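Local coordinates for DsrH (Allochromatium vinosum, PDB 2HY5), which forms the DsrEFH complex together with DsrE and DsrF and probably takes part in sulfur transfer during the oxidation of stored sulfur, at residues I3-N8 and E26-L31; K9-R14 and I37-A42; S19-A24 and G55-Y60; F33-Y38 and K67-S72; Y60-D65 and V83-F88. One frame throughout, in Å; residues are numbered along the deposited sequence.

All five contacts belong to one parallel sheet and the loops and helices around it. Interaction 1 pairs strands 3-7 and 29-32 in the sheet. Interaction 3, its centre about 6 Å away, sets the end of helix 16-23 against the residues just before strand 58-62. Interaction 5 joins that strand's other end to strand 81-83 and helix 85-94. Interactions 2 and 4 tie together the loops that leave strands 3-7 and 29-32 and the end of helix 63-68. They share Ile37 and Tyr38, and their centres lie about 9 Å apart. Interactions 1, 2 and 3 interleave along the chain. All five also touch DsrE or DsrF, which links the fold to the assembly.

Interaction 1: I3-N8 and E26-L31; sequences ILHTVN and EGASVL
Ile3 and Ser29 begin a parallel beta pairing, the two strands of a beta-alpha-beta unit whose connection is helix 16-23. Four backbone bonds hold strand 3-7 to strand 29-32. Ser29 N donates to Ile3 O at 3.1 Å, and His5 N donates to Ser29 O at 2.8 Å. Leu31 N donates to His5 O, and Val7 N to Leu31 O at 2.9 Å. All four are nearly straight. The backbone N and O of His5 are therefore both satisfied by this neighbour, while Leu4 and Thr6 turn theirs to strand 97-101. Thus strand 3-7 is bonded along both edges. Ser29 O also receives a CA-H contact from Leu4, and His5 O one from Val30.

The side chain of His5 has its own partner: ND1 is hydrogen-bonded to Trp101. Its CG lies anti to the carbonyl carbon (chi1 -59°), which swings the ring back toward Ala28. Ile3 CG2 sits over the centre of one ring face. On the face of the sheet with Leu4 and Leu31, Leu4 CD1 packs on Ser29 CB at 3.8 Å. At the ring edge, near its plane, Ala28 CB lies 4.0 Å from His5 NE2.

Interaction 2: K9-R14 and I37-A42; sequences KSPFER and IYAALA
Pro11 and Tyr38 carry most of this contact, with Ala39 third. It joins two loops of the parallel alpha/beta fold, those that follow strands 3-7 and 29-32. No hydrogen bond crosses it; the meeting is apolar and buried.

Pro11 lays its ring against the methyl of Ala39. CG makes the nearest approach, 3.6 Å from Ala39 CB, and CD follows at 3.9 Å from the same methyl. CD also lies 4.3 Å from Tyr38 CB. The other side of the proline ring is used as well, since Pro11 CG stands over the centre of the Phe12 ring. Replacing Pro11 by a glycine would probably open a gap beside the Ala39 methyl and leave the Phe12 ring without its cover on that face.

Tyr38 meets the first loop mainly through CB, and its ring passes Ser10. Its CG is anti to the carbonyl carbon (chi1 -64°), and CB faces Phe12. The Phe12 side chain lies crosswise to that of Tyr38. Beyond the contact, the Tyr38 ring stacks on Tyr49 of the DsrF chain.

The first loop is shaped by an ST turn at Ser10. Ser10 OG accepts from Phe12 N at 3.1 Å and is also hydrogen-bonded to Asp46 of the DsrF chain. From this turn Phe12 CE1 reaches Tyr38 CB at 3.9 Å.

Interaction 3: S19-A24 and G55-Y60; sequences SCLKFA and GKLKLY
Leu57 meets Ala24 with both of its methyls. CD1 and CD2 each lie 3.7 Å from Ala24 CB, so the alanine methyl sits against the fork of the leucine. Leu57 CD1 also touches Leu21 CD2 at 3.9 Å. The leucine thus reaches both the last turn of helix 16-23 and the residue just after it. Leu57 CG stands anti to the carbonyl carbon (chi1 -53°), and the extended remainder of the side chain carries the fork across to the helix end. With Leu57 cut back to an alanine, a gap would probably open beside Ala24 CB, and Leu21 CD2 would lose this apolar neighbour.

A polar bridge lies beside these methyls. One water donates to Leu21 O at 2.7 Å and to Ala24 O at 2.9 Å, though it has more acceptors nearby than protons. It accepts from Lys56 NZ, also at 2.9 Å. The lysine chain bends at chi2 and chi4, which brings its ammonium near the helix end, where the water links it to the carbonyls. Its positive charge there probably eases the negative end of the helix dipole.

Farther out, backbone bonds fix both segments. Ala24 N donates to Cys20 O as the helix closes. Lys56 is bonded to Gly27, and Lys58 to Ala28 and Val30, which places Leu57 just before strand 58-62. On the helix's other side, Lys22 forms a salt bridge with Asp85 of the DsrF chain. Here a helix end packs on the residues just before a strand in the layered alpha/beta fold of a parallel sheet.

Interaction 4: F33-Y38 and K67-S72; sequences FEDGIY and KARGFS
Arg69 crosses to Asp35 just beyond helix 63-68, which ends in a Schellman motif with Gly70 as its C-prime residue. The contact joins that helix end to the loop after strand 29-32.

The close part is the arginine. Its chain, extended from CG to NE, carries the guanidinium to the loop, where it meets Asp35 side-on. NE and NH2 both donate to one oxygen, Asp35 OD2, at 3.1 and 3.0 Å. That oxygen lies in the guanidinium plane, while the carboxylate is turned 77° from it. Glu34 O stands over the centre of one guanidinium face, 3.4 Å above the plane. A second charge helps, for NH1 forms a salt bridge with Asp65. NH2 is also hydrogen-bonded to Gln15 of the DsrE chain. These partners probably fix the group's rotation, and its positive charge is probably well balanced.

Tyr38 lies across the arginine stem, its ring 70° from the guanidinium plane. Tyr38 OH is 3.3 Å from Arg69 CD. Ile37 CG2 only grazes the same Arg69 CD, at 4.2 Å.

The other end is looser. Phe71 CE1 comes to the edge of the Tyr38 ring, 3.9 Å from CE2, and the Phe71 side chain stands roughly perpendicular to that of Tyr38. A water links the two segments here. It accepts from Tyr38 OH at 2.7 Å and donates to Arg69 O at 2.9 Å.

Interaction 5: Y60-D65 and V83-F88; sequences YVLGPD and VDYAGF
Val83 pairs with Leu62 through two backbone hydrogen bonds. Val83 N donates to Val61 O at 2.9 Å, and Gly63 N donates to Val83 O at 2.7 Å. Val83 O also takes a CA-H contact from Leu62. Its acceptor duties thus fall where strand 58-62 turns into helix 63-68.

The apolar contacts spread from Leu62. Its CG is anti to the backbone N (chi1 -170°), which sends the two methyls toward the second segment. CD2 lies 3.5 Å from Tyr85 CE2, and CD1 is over one face of the same ring. Leu62 runs square to the Tyr85 side chain. Pro64 lies alongside the tyrosine, pointing the other way, with CB 3.8 Å from Tyr85 CE1. At the other end Val83 CG1 packs on Tyr60 CD2 at 3.7 Å.

A water makes the polar link. It donates to Asp65 OD2 at 2.7 Å and lies 2.5 Å from Tyr85 OH. Asp65 OD2 also accepts from Glu34 N, and OD1 is hydrogen-bonded to Gln15 of the DsrE chain.

One cap belongs to the second segment alone. Asp84, at the N-cap position of helix 85-94, accepts with OD1 from Gly87 N at 2.8 Å. Neighbouring parallel strands that both lead into helices at their C-terminal ends are characteristic of parallel alpha/beta folds like this one.

Interaction 1: I3-N8 and E26-L31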
# COMPACT_ATOMS: atom_id res chain seq x y z
N ILE C 3 4.82 -21.82 14.46
CA ILE C 3 4.43 -20.94 13.37
C ILE C 3 5.60 -20.06 12.96
O ILE C 3 6.36 -19.60 13.81
CB ILE C 3 3.28 -19.98 13.77
CG1 ILE C 3 2.03 -20.78 14.15
CG2 ILE C 3 2.98 -19.01 12.63
CD1 ILE C 3 0.91 -19.91 14.67
N LEU C 4 5.74 -19.84 11.66
CA LEU C 4 6.76 -18.93 11.17
C LEU C 4 5.97 -17.69 10.79
O LEU C 4 5.14 -17.73 9.88
CB LEU C 4 7.47 -19.46 9.92
CG LEU C 4 8.28 -18.36 9.22
CD1 LEU C 4 9.47 -17.96 10.08
CD2 LEU C 4 8.74 -18.83 7.84
N HIS C 5 6.21 -16.60 11.50
CA HIS C 5 5.54 -15.34 11.20
C HIS C 5 6.44 -14.55 10.27
O HIS C 5 7.65 -14.49 10.47
CB HIS C 5 5.33 -14.53 12.48
CG HIS C 5 4.52 -15.23 13.52
ND1 HIS C 5 3.15 -15.13 13.59
CD2 HIS C 5 4.88 -16.06 14.54
CE1 HIS C 5 2.70 -15.86 14.60
NE2 HIS C 5 3.73 -16.43 15.19
N THR C 6 5.86 -13.93 9.24
CA THR C 6 6.66 -13.12 8.34
C THR C 6 6.20 -11.67 8.47
O THR C 6 5.00 -11.39 8.53
CB THR C 6 6.52 -13.57 6.86
OG1 THR C 6 5.16 -13.45 6.44
CG2 THR C 6 6.98 -15.01 6.70
N VAL C 7 7.16 -10.76 8.55
CA VAL C 7 6.86 -9.33 8.67
C VAL C 7 7.65 -8.61 7.59
O VAL C 7 8.88 -8.66 7.59
CB VAL C 7 7.28 -8.79 10.06
CG1 VAL C 7 7.01 -7.29 10.14
CG2 VAL C 7 6.52 -9.53 11.16
N ASN C 8 6.95 -7.93 6.68
CA ASN C 8 7.63 -7.25 5.59
C ASN C 8 7.53 -5.73 5.60
O ASN C 8 7.98 -5.09 4.66
CB ASN C 8 7.11 -7.76 4.25
CG ASN C 8 5.68 -7.33 3.98
OD1 ASN C 8 5.25 -7.24 2.83
ND2 ASN C 8 4.92 -7.09 5.04
N GLU C 26 5.77 -18.58 22.58
CA GLU C 26 7.05 -19.22 22.90
C GLU C 26 7.40 -20.31 21.89
O GLU C 26 6.60 -21.21 21.64
CB GLU C 26 6.98 -19.83 24.30
CG GLU C 26 8.15 -20.74 24.67
CD GLU C 26 9.39 -19.96 25.06
OE1 GLU C 26 9.33 -19.19 26.03
OE2 GLU C 26 10.43 -20.13 24.39
N GLY C 27 8.60 -20.22 21.33
CA GLY C 27 9.04 -21.23 20.38
C GLY C 27 8.80 -20.89 18.92
O GLY C 27 9.35 -21.54 18.03
N ALA C 28 7.97 -19.88 18.67
CA ALA C 28 7.66 -19.48 17.30
C ALA C 28 8.85 -18.76 16.67
O ALA C 28 9.76 -18.30 17.36
CB ALA C 28 6.43 -18.59 17.28
N SER C 29 8.83 -18.66 15.35
CA SER C 29 9.89 -17.97 14.63
C SER C 29 9.31 -16.77 13.90
O SER C 29 8.15 -16.78 13.50
CB SER C 29 10.56 -18.91 13.63
OG SER C 29 11.22 -19.97 14.30
N VAL C 30 10.12 -15.73 13.75
CA VAL C 30 9.70 -14.53 13.06
C VAL C 30 10.78 -14.16 12.05
O VAL C 30 11.97 -14.09 12.39
CB VAL C 30 9.52 -13.34 14.05
CG1 VAL C 30 9.09 -12.10 13.28
CG2 VAL C 30 8.48 -13.69 15.10
N LEU C 31 10.36 -13.93 10.81
CA LEU C 31 11.30 -13.55 9.76
C LEU C 31 10.98 -12.15 9.28
O LEU C 31 9.84 -11.85 8.90
CB LEU C 31 11.23 -14.50 8.57
CG LEU C 31 12.07 -14.01 7.37
CD1 LEU C 31 13.55 -14.10 7.71
CD2 LEU C 31 11.75 -14.83 6.14

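Interaction 2: K9-R14 and I37-A42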
# COMPACT_ATOMS: atom_id res chain seq x y z
N LYS C 9 6.94 -5.17 6.64
CA LYS C 9 6.77 -3.72 6.73
C LYS C 9 7.61 -3.09 7.83
O LYS C 9 7.85 -3.70 8.87
CB LYS C 9 5.30 -3.39 6.95
CG LYS C 9 4.56 -2.95 5.69
CD LYS C 9 4.84 -3.86 4.51
CE LYS C 9 4.17 -3.37 3.24
NZ LYS C 9 4.66 -2.04 2.79
N SER C 10 8.05 -1.86 7.58
CA SER C 10 8.85 -1.12 8.54
C SER C 10 8.11 -0.95 9.86
O SER C 10 6.91 -0.65 9.88
CB SER C 10 9.19 0.26 7.97
OG SER C 10 9.68 1.12 8.98
N PRO C 11 8.81 -1.13 10.99
CA PRO C 11 8.21 -0.99 12.31
C PRO C 11 7.93 0.47 12.64
O PRO C 11 7.22 0.78 13.59
CB PRO C 11 9.25 -1.62 13.23
CG PRO C 11 10.53 -1.27 12.54
CD PRO C 11 10.22 -1.57 11.09
N PHE C 12 8.50 1.37 11.85
CA PHE C 12 8.31 2.80 12.06
C PHE C 12 7.18 3.29 11.17
O PHE C 12 6.59 4.35 11.41
CB PHE C 12 9.59 3.56 11.72
CG PHE C 12 10.84 2.93 12.28
CD1 PHE C 12 11.76 2.33 11.44
CD2 PHE C 12 11.06 2.91 13.65
CE1 PHE C 12 12.90 1.71 11.95
CE2 PHE C 12 12.20 2.29 14.18
CZ PHE C 12 13.12 1.69 13.33
N GLU C 13 6.88 2.50 10.15
CA GLU C 13 5.83 2.83 9.18
C GLU C 13 4.50 2.16 9.49
O GLU C 13 3.45 2.81 9.45
CB GLU C 13 6.30 2.41 7.79
CG GLU C 13 5.30 2.66 6.67
CD GLU C 13 4.92 4.13 6.54
OE1 GLU C 13 4.18 4.47 5.60
OE2 GLU C 13 5.36 4.94 7.39
N ARG C 14 4.54 0.86 9.80
CA ARG C 14 3.33 0.09 10.09
C ARG C 14 3.34 -0.57 11.47
O ARG C 14 4.39 -0.69 12.11
CB ARG C 14 3.14 -1.01 9.05
CG ARG C 14 2.00 -0.79 8.07
CD ARG C 14 2.48 -0.09 6.82
NE ARG C 14 1.69 -0.49 5.65
CZ ARG C 14 1.94 -0.08 4.41
NH1 ARG C 14 2.95 0.74 4.17
NH2 ARG C 14 1.18 -0.51 3.41
N ILE C 37 13.08 -5.46 7.60
CA ILE C 37 14.50 -5.54 7.96
C ILE C 37 14.98 -4.45 8.93
O ILE C 37 15.84 -4.69 9.77
CB ILE C 37 15.37 -5.46 6.67
CG1 ILE C 37 15.93 -6.84 6.35
CG2 ILE C 37 16.46 -4.40 6.78
CD1 ILE C 37 14.89 -7.83 5.98
N TYR C 38 14.41 -3.26 8.81
CA TYR C 38 14.82 -2.16 9.66
C TYR C 38 14.63 -2.44 11.15
O TYR C 38 15.36 -1.89 11.98
CB TYR C 38 14.06 -0.90 9.25
CG TYR C 38 14.39 -0.45 7.84
CD1 TYR C 38 13.41 -0.42 6.85
CD2 TYR C 38 15.68 -0.05 7.50
CE1 TYR C 38 13.71 -0.01 5.56
CE2 TYR C 38 15.99 0.38 6.21
CZ TYR C 38 15.00 0.40 5.24
OH TYR C 38 15.27 0.83 3.96
N ALA C 39 13.67 -3.29 11.48
CA ALA C 39 13.43 -3.63 12.88
C ALA C 39 14.58 -4.44 13.48
O ALA C 39 14.74 -4.48 14.70
CB ALA C 39 12.12 -4.42 13.00
N ALA C 40 15.38 -5.07 12.64
CA ALA C 40 16.49 -5.89 13.12
C ALA C 40 17.77 -5.10 13.42
O ALA C 40 18.74 -5.65 13.94
CB ALA C 40 16.79 -7.00 12.12
N LEU C 41 17.76 -3.82 13.09
CA LEU C 41 18.94 -2.98 13.29
C LEU C 41 19.15 -2.47 14.71
O LEU C 41 18.23 -1.98 15.36
CB LEU C 41 18.89 -1.80 12.32
CG LEU C 41 18.74 -2.21 10.85
CD1 LEU C 41 18.70 -0.96 9.99
CD2 LEU C 41 19.90 -3.11 10.44
N ALA C 42 20.38 -2.59 15.20
CA ALA C 42 20.71 -2.13 16.54
C ALA C 42 20.62 -0.61 16.59
O ALA C 42 20.88 0.07 15.59
CB ALA C 42 22.11 -2.58 16.92

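Interaction 3: S19-A24 and G55-Y60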
# COMPACT_ATOMS: atom_id res chain seq x y z
N SER C 19 2.17 -6.01 16.28
CA SER C 19 1.08 -6.98 16.43
C SER C 19 1.64 -8.40 16.43
O SER C 19 1.20 -9.26 17.18
CB SER C 19 0.07 -6.82 15.29
OG SER C 19 -0.47 -5.52 15.28
N CYS C 20 2.63 -8.64 15.56
CA CYS C 20 3.24 -9.96 15.47
C CYS C 20 3.87 -10.36 16.79
O CYS C 20 3.60 -11.45 17.31
CB CYS C 20 4.31 -9.96 14.38
SG CYS C 20 5.33 -11.46 14.39
N LEU C 21 4.69 -9.48 17.34
CA LEU C 21 5.37 -9.76 18.60
C LEU C 21 4.41 -9.98 19.77
O LEU C 21 4.75 -10.64 20.74
CB LEU C 21 6.35 -8.64 18.93
CG LEU C 21 7.50 -8.45 17.92
CD1 LEU C 21 8.45 -7.38 18.43
CD2 LEU C 21 8.24 -9.76 17.72
N LYS C 22 3.21 -9.41 19.66
CA LYS C 22 2.21 -9.56 20.71
C LYS C 22 1.54 -10.94 20.67
O LYS C 22 1.26 -11.53 21.72
CB LYS C 22 1.13 -8.49 20.59
CG LYS C 22 -0.06 -8.73 21.51
CD LYS C 22 -1.10 -7.63 21.41
CE LYS C 22 -2.30 -7.95 22.30
NZ LYS C 22 -3.33 -6.88 22.30
N PHE C 23 1.29 -11.45 19.47
CA PHE C 23 0.60 -12.73 19.34
C PHE C 23 1.48 -13.96 19.13
O PHE C 23 1.02 -15.08 19.32
CB PHE C 23 -0.44 -12.65 18.22
CG PHE C 23 -1.56 -11.68 18.51
CD1 PHE C 23 -1.54 -10.39 17.98
CD2 PHE C 23 -2.61 -12.04 19.34
CE1 PHE C 23 -2.55 -9.48 18.27
CE2 PHE C 23 -3.63 -11.14 19.64
CZ PHE C 23 -3.60 -9.86 19.10
N ALA C 24 2.74 -13.76 18.75
CA ALA C 24 3.64 -14.89 18.55
C ALA C 24 3.88 -15.54 19.91
O ALA C 24 4.08 -14.84 20.90
CB ALA C 24 4.96 -14.41 17.96
N GLY C 55 13.74 -13.16 23.81
CA GLY C 55 13.63 -13.97 25.01
C GLY C 55 12.72 -15.18 24.86
O GLY C 55 12.88 -16.16 25.59
N LYS C 56 11.77 -15.13 23.94
CA LYS C 56 10.87 -16.27 23.76
C LYS C 56 10.69 -16.71 22.32
O LYS C 56 10.16 -17.79 22.06
CB LYS C 56 9.50 -15.97 24.39
CG LYS C 56 8.54 -15.12 23.55
CD LYS C 56 9.05 -13.71 23.33
CE LYS C 56 7.88 -12.74 23.12
NZ LYS C 56 6.91 -13.23 22.09
N LEU C 57 11.13 -15.88 21.38
CA LEU C 57 11.00 -16.20 19.96
C LEU C 57 12.36 -16.30 19.27
O LEU C 57 13.35 -15.76 19.77
CB LEU C 57 10.21 -15.10 19.25
CG LEU C 57 8.84 -14.68 19.79
CD1 LEU C 57 8.35 -13.46 19.01
CD2 LEU C 57 7.85 -15.84 19.68
N LYS C 58 12.39 -16.99 18.13
CA LYS C 58 13.60 -17.10 17.33
C LYS C 58 13.40 -16.07 16.22
O LYS C 58 12.46 -16.19 15.44
CB LYS C 58 13.73 -18.50 16.72
CG LYS C 58 13.76 -19.63 17.73
CD LYS C 58 13.84 -20.98 17.02
CE LYS C 58 13.90 -22.13 18.01
NZ LYS C 58 14.07 -23.44 17.33
N LEU C 59 14.27 -15.07 16.15
CA LEU C 59 14.14 -14.03 15.14
C LEU C 59 15.16 -14.19 14.02
O LEU C 59 16.33 -14.51 14.27
CB LEU C 59 14.32 -12.65 15.77
CG LEU C 59 13.44 -12.27 16.96
CD1 LEU C 59 13.73 -10.83 17.36
CD2 LEU C 59 11.97 -12.44 16.62
N TYR C 60 14.71 -13.96 12.79
CA TYR C 60 15.56 -14.07 11.61
C TYR C 60 15.35 -12.84 10.74
O TYR C 60 14.29 -12.23 10.78
CB TYR C 60 15.18 -15.30 10.78
CG TYR C 60 15.26 -16.60 11.53
CD1 TYR C 60 14.25 -16.99 12.40
CD2 TYR C 60 16.37 -17.44 11.37
CE1 TYR C 60 14.34 -18.19 13.11
CE2 TYR C 60 16.47 -18.64 12.08
CZ TYR C 60 15.45 -19.00 12.95
OH TYR C 60 15.56 -20.17 13.66
O HOH W 1 4.13 -12.50 22.58

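Interaction 4: F33-Y38 and K67-S72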
# COMPACT_ATOMS: atom_id res chain seq x y z
N PHE C 33 11.65 -9.42 6.48
CA PHE C 33 12.16 -9.28 5.13
C PHE C 33 11.58 -8.02 4.50
O PHE C 33 10.70 -7.40 5.07
CB PHE C 33 11.92 -10.56 4.29
CG PHE C 33 10.48 -10.80 3.91
CD1 PHE C 33 9.50 -11.00 4.88
CD2 PHE C 33 10.12 -10.91 2.57
CE1 PHE C 33 8.19 -11.29 4.51
CE2 PHE C 33 8.82 -11.20 2.20
CZ PHE C 33 7.84 -11.40 3.17
N GLU C 34 12.11 -7.63 3.34
CA GLU C 34 11.68 -6.39 2.70
C GLU C 34 11.93 -5.26 3.70
O GLU C 34 12.98 -5.22 4.34
CB GLU C 34 10.20 -6.47 2.30
CG GLU C 34 9.95 -7.41 1.12
CD GLU C 34 8.51 -7.42 0.64
OE1 GLU C 34 7.79 -6.44 0.90
OE2 GLU C 34 8.11 -8.41 -0.01
N ASP C 35 10.97 -4.35 3.85
CA ASP C 35 11.13 -3.23 4.77
C ASP C 35 11.10 -3.63 6.25
O ASP C 35 11.42 -2.82 7.13
CB ASP C 35 10.06 -2.17 4.49
CG ASP C 35 10.30 -1.42 3.19
OD1 ASP C 35 9.41 -0.63 2.79
OD2 ASP C 35 11.38 -1.59 2.57
N GLY C 36 10.71 -4.87 6.53
CA GLY C 36 10.68 -5.33 7.91
C GLY C 36 12.09 -5.40 8.49
O GLY C 36 12.27 -5.42 9.72
N ILE C 37 13.08 -5.46 7.60
CA ILE C 37 14.50 -5.54 7.96
C ILE C 37 14.98 -4.45 8.93
O ILE C 37 15.84 -4.69 9.77
CB ILE C 37 15.37 -5.46 6.67
CG1 ILE C 37 15.93 -6.84 6.35
CG2 ILE C 37 16.46 -4.40 6.78
CD1 ILE C 37 14.89 -7.83 5.98
N TYR C 38 14.41 -3.26 8.81
CA TYR C 38 14.82 -2.16 9.66
C TYR C 38 14.63 -2.44 11.15
O TYR C 38 15.36 -1.89 11.98
CB TYR C 38 14.06 -0.90 9.25
CG TYR C 38 14.39 -0.45 7.84
CD1 TYR C 38 13.41 -0.42 6.85
CD2 TYR C 38 15.68 -0.05 7.50
CE1 TYR C 38 13.71 -0.01 5.56
CE2 TYR C 38 15.99 0.38 6.21
CZ TYR C 38 15.00 0.40 5.24
OH TYR C 38 15.27 0.83 3.96
N LYS C 67 21.18 -6.10 3.04
CA LYS C 67 22.26 -5.56 2.22
C LYS C 67 21.77 -4.54 1.20
O LYS C 67 22.42 -3.54 0.95
CB LYS C 67 22.98 -6.69 1.47
CG LYS C 67 23.42 -7.88 2.30
CD LYS C 67 23.96 -8.97 1.37
CE LYS C 67 23.91 -10.35 2.00
NZ LYS C 67 24.74 -10.47 3.24
N ALA C 68 20.61 -4.80 0.61
CA ALA C 68 20.06 -3.91 -0.39
C ALA C 68 19.77 -2.53 0.21
O ALA C 68 19.86 -1.51 -0.47
CB ALA C 68 18.78 -4.49 -0.96
N ARG C 69 19.45 -2.52 1.50
CA ARG C 69 19.14 -1.27 2.16
C ARG C 69 20.33 -0.58 2.82
O ARG C 69 20.18 0.44 3.49
CB ARG C 69 17.98 -1.49 3.14
CG ARG C 69 16.68 -1.75 2.38
CD ARG C 69 15.61 -2.37 3.24
NE ARG C 69 14.35 -2.56 2.52
CZ ARG C 69 14.14 -3.50 1.60
NH1 ARG C 69 15.11 -4.35 1.27
NH2 ARG C 69 12.95 -3.60 1.03
N GLY C 70 21.52 -1.15 2.61
CA GLY C 70 22.74 -0.56 3.12
C GLY C 70 23.30 -1.04 4.44
O GLY C 70 24.14 -0.37 5.04
N PHE C 71 22.87 -2.20 4.92
CA PHE C 71 23.37 -2.69 6.20
C PHE C 71 24.05 -4.04 6.15
O PHE C 71 23.58 -4.96 5.49
CB PHE C 71 22.23 -2.71 7.22
CG PHE C 71 21.52 -1.40 7.34
CD1 PHE C 71 20.44 -1.09 6.52
CD2 PHE C 71 21.97 -0.43 8.24
CE1 PHE C 71 19.82 0.16 6.57
CE2 PHE C 71 21.37 0.82 8.30
CZ PHE C 71 20.29 1.11 7.46
N SER C 72 25.18 -4.14 6.85
CA SER C 72 25.92 -5.40 6.92
C SER C 72 25.38 -6.19 8.10
O SER C 72 24.68 -5.65 8.95
CB SER C 72 27.42 -5.12 7.11
OG SER C 72 27.65 -4.43 8.32
O HOH W 2 17.73 1.95 3.52

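Interaction 5: Y60-D65 and V83-F88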
# COMPACT_ATOMS: atom_id res chain seq x y z
N TYR C 60 14.71 -13.96 12.79
CA TYR C 60 15.56 -14.07 11.61
C TYR C 60 15.35 -12.84 10.74
O TYR C 60 14.29 -12.23 10.78
CB TYR C 60 15.18 -15.30 10.78
CG TYR C 60 15.26 -16.60 11.53
CD1 TYR C 60 14.25 -16.99 12.40
CD2 TYR C 60 16.37 -17.44 11.37
CE1 TYR C 60 14.34 -18.19 13.11
CE2 TYR C 60 16.47 -18.64 12.08
CZ TYR C 60 15.45 -19.00 12.95
OH TYR C 60 15.56 -20.17 13.66
N VAL C 61 16.37 -12.48 9.98
CA VAL C 61 16.29 -11.33 9.09
C VAL C 61 16.85 -11.75 7.74
O VAL C 61 17.84 -12.48 7.69
CB VAL C 61 17.08 -10.12 9.67
CG1 VAL C 61 18.56 -10.46 9.79
CG2 VAL C 61 16.89 -8.91 8.78
N LEU C 62 16.22 -11.31 6.66
CA LEU C 62 16.68 -11.69 5.32
C LEU C 62 17.87 -10.85 4.88
O LEU C 62 17.75 -9.65 4.63
CB LEU C 62 15.52 -11.57 4.32
CG LEU C 62 15.77 -12.16 2.93
CD1 LEU C 62 15.99 -13.67 3.02
CD2 LEU C 62 14.56 -11.86 2.06
N GLY C 63 19.03 -11.50 4.79
CA GLY C 63 20.26 -10.83 4.41
C GLY C 63 20.21 -10.03 3.12
O GLY C 63 20.73 -8.92 3.06
N PRO C 64 19.60 -10.58 2.05
CA PRO C 64 19.51 -9.85 0.78
C PRO C 64 18.82 -8.49 0.93
O PRO C 64 19.27 -7.50 0.34
CB PRO C 64 18.73 -10.82 -0.11
CG PRO C 64 19.22 -12.15 0.37
CD PRO C 64 19.17 -11.98 1.88
N ASP C 65 17.74 -8.44 1.70
CA ASP C 65 17.04 -7.17 1.91
C ASP C 65 17.86 -6.25 2.81
O ASP C 65 17.87 -5.04 2.62
CB ASP C 65 15.64 -7.41 2.49
CG ASP C 65 14.61 -7.76 1.41
OD1 ASP C 65 14.59 -7.06 0.37
OD2 ASP C 65 13.82 -8.71 1.60
N VAL C 83 19.60 -14.81 7.38
CA VAL C 83 19.40 -15.91 6.44
C VAL C 83 19.24 -15.39 5.01
O VAL C 83 18.96 -14.21 4.80
CB VAL C 83 18.13 -16.72 6.79
CG1 VAL C 83 18.25 -17.28 8.20
CG2 VAL C 83 16.90 -15.83 6.67
N ASP C 84 19.43 -16.26 4.02
CA ASP C 84 19.24 -15.85 2.64
C ASP C 84 17.92 -16.45 2.19
O ASP C 84 17.18 -17.00 3.00
CB ASP C 84 20.38 -16.34 1.74
CG ASP C 84 20.69 -17.80 1.92
OD1 ASP C 84 19.80 -18.55 2.36
OD2 ASP C 84 21.83 -18.21 1.60
N TYR C 85 17.59 -16.35 0.90
CA TYR C 85 16.32 -16.91 0.45
C TYR C 85 16.22 -18.41 0.68
O TYR C 85 15.14 -18.92 0.98
CB TYR C 85 16.08 -16.56 -1.02
CG TYR C 85 15.59 -15.13 -1.21
CD1 TYR C 85 16.43 -14.15 -1.74
CD2 TYR C 85 14.30 -14.77 -0.84
CE1 TYR C 85 15.98 -12.83 -1.90
CE2 TYR C 85 13.84 -13.45 -1.00
CZ TYR C 85 14.69 -12.50 -1.53
OH TYR C 85 14.24 -11.20 -1.69
N ALA C 86 17.33 -19.13 0.54
CA ALA C 86 17.31 -20.56 0.77
C ALA C 86 16.97 -20.81 2.24
O ALA C 86 16.24 -21.74 2.56
CB ALA C 86 18.67 -21.18 0.42
N GLY C 87 17.49 -19.96 3.12
CA GLY C 87 17.21 -20.09 4.54
C GLY C 87 15.75 -19.79 4.84
O GLY C 87 15.15 -20.39 5.73
N PHE C 88 15.19 -18.84 4.09
CA PHE C 88 13.79 -18.43 4.22
C PHE C 88 12.94 -19.66 3.90
O PHE C 88 12.01 -20.01 4.63
CB PHE C 88 13.55 -17.29 3.21
CG PHE C 88 12.18 -16.65 3.28
CD1 PHE C 88 11.93 -15.48 2.56
CD2 PHE C 88 11.13 -17.23 3.99
CE1 PHE C 88 10.67 -14.90 2.55
CE2 PHE C 88 9.86 -16.65 3.99
CZ PHE C 88 9.63 -15.48 3.27
O HOH W 3 12.45 -10.28 -0.15